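PDB 1HFO: migration inhibitory factor from Trichinella spiralis, which belongs to the macrophage migration inhibitory factor family of small alpha/beta cytokine-like proteins and assembles as a trimer. Local coordinates for residues 69-72 and 73-77; 87-91 and 92-96. One frame throughout, in Å; residues are numbered along the deposited sequence.

Contact 1: 69-72 and 73-77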
loop_
_atom_site.group_PDB
_atom_site.type_symbol
_atom_site.label_atom_id
_atom_site.label_comp_id
_atom_site.label_asym_id
_atom_site.label_seq_id
_atom_site.Cartn_x
_atom_site.Cartn_y
_atom_site.Cartn_z
ATOM N N PRO A 69 12.742 -11.287 12.041
ATOM C CA PRO A 69 13.172 -10.546 13.228
ATOM C C PRO A 69 14.689 -10.458 13.415
ATOM O O PRO A 69 15.225 -9.379 13.650
ATOM C CB PRO A 69 12.495 -11.310 14.360
ATOM C CG PRO A 69 11.179 -11.674 13.736
ATOM C CD PRO A 69 11.608 -12.174 12.366
ATOM N N SER A 70 15.372 -11.593 13.291
ATOM C CA SER A 70 16.818 -11.643 13.482
ATOM C C SER A 70 17.619 -10.984 12.367
ATOM O O SER A 70 18.842 -11.127 12.319
ATOM C CB SER A 70 17.283 -13.097 13.635
ATOM O OG SER A 70 17.369 -13.752 12.380
ATOM N N ARG A 71 16.944 -10.266 11.474
ATOM C CA ARG A 71 17.639 -9.605 10.378
ATOM C C ARG A 71 17.150 -8.207 10.063
ATOM O O ARG A 71 17.863 -7.422 9.441
ATOM C CB ARG A 71 17.547 -10.455 9.115
ATOM C CG ARG A 71 18.428 -11.683 9.155
ATOM C CD ARG A 71 18.455 -12.373 7.820
ATOM N NE ARG A 71 18.795 -11.455 6.732
ATOM C CZ ARG A 71 18.933 -11.836 5.466
ATOM N NH1 ARG A 71 18.763 -13.112 5.144
ATOM N NH2 ARG A 71 19.229 -10.953 4.522
ATOM N N ASN A 72 15.931 -7.894 10.486
ATOM C CA ASN A 72 15.349 -6.597 10.193
ATOM C C ASN A 72 16.090 -5.397 10.746
ATOM O O ASN A 72 15.992 -4.309 10.191
ATOM C CB ASN A 72 13.881 -6.567 10.633
ATOM C CG ASN A 72 13.027 -7.550 9.837
ATOM O OD1 ASN A 72 13.336 -7.831 8.676
ATOM N ND2 ASN A 72 11.959 -8.072 10.446
ATOM N N ARG A 73 16.819 -5.577 11.840
ATOM C CA ARG A 73 17.562 -4.460 12.405
ATOM C C ARG A 73 18.650 -4.015 11.428
ATOM O O ARG A 73 18.815 -2.825 11.171
ATOM C CB ARG A 73 18.174 -4.874 13.738
ATOM C CG ARG A 73 18.723 -3.728 14.563
ATOM C CD ARG A 73 18.406 -3.951 16.034
ATOM N NE ARG A 73 17.000 -3.685 16.330
ATOM C CZ ARG A 73 16.389 -4.040 17.457
ATOM N NH1 ARG A 73 17.060 -4.685 18.404
ATOM N NH2 ARG A 73 15.111 -3.734 17.646
ATOM N N ASP A 74 19.391 -4.972 10.884
ATOM C CA ASP A 74 20.445 -4.643 9.931
ATOM C C ASP A 74 19.800 -4.075 8.666
ATOM O O ASP A 74 20.257 -3.072 8.107
ATOM C CB ASP A 74 21.269 -5.886 9.586
ATOM C CG ASP A 74 22.449 -5.564 8.687
ATOM O OD1 ASP A 74 22.784 -4.366 8.571
ATOM O OD2 ASP A 74 23.042 -6.499 8.103
ATOM N N HIS A 75 18.730 -4.714 8.207
ATOM C CA HIS A 75 18.045 -4.215 7.024
ATOM C C HIS A 75 17.707 -2.745 7.205
ATOM O O HIS A 75 17.901 -1.931 6.302
ATOM C CB HIS A 75 16.725 -4.963 6.782
ATOM C CG HIS A 75 16.895 -6.391 6.370
ATOM N ND1 HIS A 75 18.037 -6.860 5.760
ATOM C CD2 HIS A 75 16.044 -7.442 6.434
ATOM C CE1 HIS A 75 17.883 -8.138 5.464
ATOM N NE2 HIS A 75 16.681 -8.515 5.861
ATOM N N SER A 76 17.164 -2.418 8.378
ATOM C CA SER A 76 16.740 -1.055 8.690
ATOM C C SER A 76 17.847 -0.006 8.709
ATOM O O SER A 76 17.669 1.116 8.216
ATOM C CB SER A 76 16.024 -1.021 10.048
ATOM O OG SER A 76 15.473 0.267 10.268
ATOM N N ALA A 77 18.973 -0.361 9.311
ATOM C CA ALA A 77 20.094 0.558 9.402
ATOM C C ALA A 77 20.506 0.955 7.986
ATOM O O ALA A 77 20.611 2.137 7.665
ATOM C CB ALA A 77 21.246 -0.113 10.121
HETATM O O HOH W 1 17.514 -8.177 13.656
#

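Contact 2: 87-91 and 92-96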
loop_
_atom_site.group_PDB
_atom_site.type_symbol
_atom_site.label_atom_id
_atom_site.label_comp_id
_atom_site.label_asym_id
_atom_site.label_seq_id
_atom_site.Cartn_x
_atom_site.Cartn_y
_atom_site.Cartn_z
ATOM N N LEU A 87 17.292 11.056 -0.415
ATOM C CA LEU A 87 16.130 11.927 -0.377
ATOM C C LEU A 87 16.249 13.033 0.662
ATOM O O LEU A 87 15.450 13.973 0.657
ATOM C CB LEU A 87 14.885 11.093 -0.099
ATOM C CG LEU A 87 14.799 9.830 -0.968
ATOM C CD1 LEU A 87 13.496 9.123 -0.675
ATOM C CD2 LEU A 87 14.886 10.183 -2.446
ATOM N N GLY A 88 17.224 12.899 1.553
ATOM C CA GLY A 88 17.438 13.906 2.578
ATOM C C GLY A 88 16.432 13.886 3.714
ATOM O O GLY A 88 16.385 14.816 4.522
ATOM N N ILE A 89 15.642 12.822 3.796
ATOM C CA ILE A 89 14.630 12.720 4.853
ATOM C C ILE A 89 15.235 12.232 6.167
ATOM O O ILE A 89 16.006 11.273 6.192
ATOM C CB ILE A 89 13.494 11.737 4.454
ATOM C CG1 ILE A 89 12.880 12.134 3.111
ATOM C CG2 ILE A 89 12.402 11.751 5.522
ATOM C CD1 ILE A 89 11.797 11.147 2.624
ATOM N N PRO A 90 14.899 12.898 7.290
ATOM C CA PRO A 90 15.419 12.512 8.603
ATOM C C PRO A 90 15.013 11.079 8.954
ATOM O O PRO A 90 13.875 10.677 8.718
ATOM C CB PRO A 90 14.774 13.526 9.548
ATOM C CG PRO A 90 14.540 14.719 8.677
ATOM C CD PRO A 90 14.078 14.119 7.380
ATOM N N LYS A 91 15.939 10.326 9.534
ATOM C CA LYS A 91 15.677 8.942 9.902
ATOM C C LYS A 91 14.553 8.752 10.916
ATOM O O LYS A 91 13.943 7.683 10.965
ATOM C CB LYS A 91 16.953 8.290 10.418
ATOM C CG LYS A 91 18.077 8.307 9.407
ATOM C CD LYS A 91 19.275 7.553 9.920
ATOM C CE LYS A 91 20.395 7.547 8.888
ATOM N NZ LYS A 91 21.591 6.872 9.451
ATOM N N ASN A 92 14.275 9.768 11.733
ATOM C CA ASN A 92 13.187 9.643 12.697
ATOM C C ASN A 92 11.849 10.064 12.106
ATOM O O ASN A 92 10.860 10.174 12.834
ATOM C CB ASN A 92 13.459 10.450 13.983
ATOM C CG ASN A 92 13.739 11.929 13.730
ATOM O OD1 ASN A 92 13.427 12.485 12.676
ATOM N ND2 ASN A 92 14.322 12.580 14.733
ATOM N N ARG A 93 11.820 10.298 10.792
ATOM C CA ARG A 93 10.595 10.679 10.108
ATOM C C ARG A 93 10.275 9.694 8.992
ATOM O O ARG A 93 9.691 10.062 7.988
ATOM C CB ARG A 93 10.687 12.089 9.540
ATOM C CG ARG A 93 10.721 13.156 10.639
ATOM C CD ARG A 93 10.747 14.547 10.053
ATOM N NE ARG A 93 9.489 14.936 9.432
ATOM C CZ ARG A 93 8.349 15.120 10.092
ATOM N NH1 ARG A 93 8.306 14.947 11.414
ATOM N NH2 ARG A 93 7.254 15.483 9.431
ATOM N N MET A 94 10.674 8.446 9.204
ATOM C CA MET A 94 10.408 7.379 8.235
ATOM C C MET A 94 10.105 6.052 8.913
ATOM O O MET A 94 10.722 5.682 9.912
ATOM C CB MET A 94 11.605 7.175 7.302
ATOM C CG MET A 94 11.858 8.313 6.354
ATOM S SD MET A 94 13.141 7.854 5.167
ATOM C CE MET A 94 14.572 7.862 6.190
ATOM N N TYR A 95 9.133 5.327 8.358
ATOM C CA TYR A 95 8.793 4.013 8.868
ATOM C C TYR A 95 8.914 3.043 7.709
ATOM O O TYR A 95 8.550 3.381 6.587
ATOM C CB TYR A 95 7.341 3.939 9.331
ATOM C CG TYR A 95 7.063 4.480 10.702
ATOM C CD1 TYR A 95 7.782 4.037 11.809
ATOM C CD2 TYR A 95 6.030 5.387 10.900
ATOM C CE1 TYR A 95 7.466 4.498 13.098
ATOM C CE2 TYR A 95 5.706 5.850 12.177
ATOM C CZ TYR A 95 6.426 5.403 13.264
ATOM O OH TYR A 95 6.098 5.870 14.524
ATOM N N ILE A 96 9.405 1.848 7.997
ATOM C CA ILE A 96 9.478 0.806 6.983
ATOM C C ILE A 96 8.902 -0.481 7.574
ATOM O O ILE A 96 9.355 -0.957 8.614
ATOM C CB ILE A 96 10.926 0.527 6.509
ATOM C CG1 ILE A 96 11.501 1.771 5.828
ATOM C CG2 ILE A 96 10.922 -0.691 5.548
ATOM C CD1 ILE A 96 10.633 2.363 4.725
#

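Contact 1: 69-72 and 73-77
Two successive i to i+4 pairings, R71 with H75 and N72 with S76, make this a local contact within the early turns of helix 69-87, the helix of the beta-alpha-beta unit that links strands 57-63 and 94-100. The backbone supplies the frame: H75 N donates to R71 O over 3.1 Å, nearly straight at 171°, and S76 N donates to N72 O over 2.9 Å. Between P69 O and R73 N, also i to i+4, a water stands in place of a direct bond, donating a hydrogen bond to P69 O (2.6 Å) and accepting one from R73 N.

The imidazole of H75 is met from several directions. R71 O lies over one face, 3.4 Å from CG, while NH2 of the R71 guanidinium reaches the ring edge in its plane, 3.3 Å from CE1. A bend at chi3 (52°) in an otherwise extended R71 chain turns the guanidinium to the CE1 side of the ring, the two planes inclined at 57°. N72 OD1 is near the edge as well, 3.5 Å from CD2. H75 NE2 donates to G66 O, and the ring also packs on F98 and on I29 and L30 of helix 18-30.

Outward, N72 ND2 and S76 OG bond to D104 O and T111 O of the second subunit, and R73 makes a salt bridge to the terminal carboxylate of its F113. The NE2 bond to G66 O sets the direction of the buried imidazole, and its close neighbours, the R71 carbonyl and N72 OD1, probably limit its turning; the nearby guanidinium would probably disfavour a second proton on it.

Contact 2: 87-91 and 92-96
I89 and M94 flank a tight turn and make the apolar contact across it: methyl CG2 of I89 lies 3.6 Å from M94 CG, and the thioether sulfur SD passes 4.0 Å from I89 CB. The methionine chain bends at chi3 (-71°), which carries CE back over the backbone to within 3.7 Å of I89 O. P90 and R93 lie side by side, pointing the same way, the proline CG resting 4.0 Å from the R93 CD methylene, while N92 OD1 sits 3.6 Å from P90 CB.

These approaches depend on a type I beta turn, P90 to R93, with K91 and N92 at its central positions. Its closing bond, R93 N to P90 O, measures 2.9 Å, with the donor well above the carbonyl plane and the N-H...O angle 153°. The turn ends the loop that leaves helix 69-87 and delivers the chain into strand 94-100.

Further out, N84 ND2 of the preceding helix holds I89 O. The guanidinium of R93 is gripped by the carbonyls of P55, N54 and F49, bonded to NE, NH2 and NH1 respectively, and M94 packs against F80 and L83 of the helix and A57 of the adjoining strand. N92 O accepts from W108 NE1 of the second subunit, and a strand of that subunit pairs antiparallel with Y95 and I96. The chemistry is thus divided: sulfur and methyl groups pack between helix and sheet, whereas the arginine, its CD methylene beside the proline, uses its guanidinium N-H groups on main-chain oxygens, which would be expected to favour keeping it charged and ties the turn to residues 49-55.

How the contacts relate
The two contacts lie in series along one beta-alpha-beta crossover: contact 1 near the start of helix 69-87, contact 2 where the chain leaves that helix and turns back into strand 94-100. Their centres are 16 Å apart, and their nearest atoms, about 5 Å apart, do not touch. Strand 94-100 connects them indirectly, for its F98 packs against the helix start while M94, near its beginning, packs against the later turns of the same helix. Both contacts also reach the second subunit, 69-77 chiefly through polar bonds to its C-terminal region and 92-96 by continuing the sheet, so the helix start and the turn into the strand meet the same neighbouring chain.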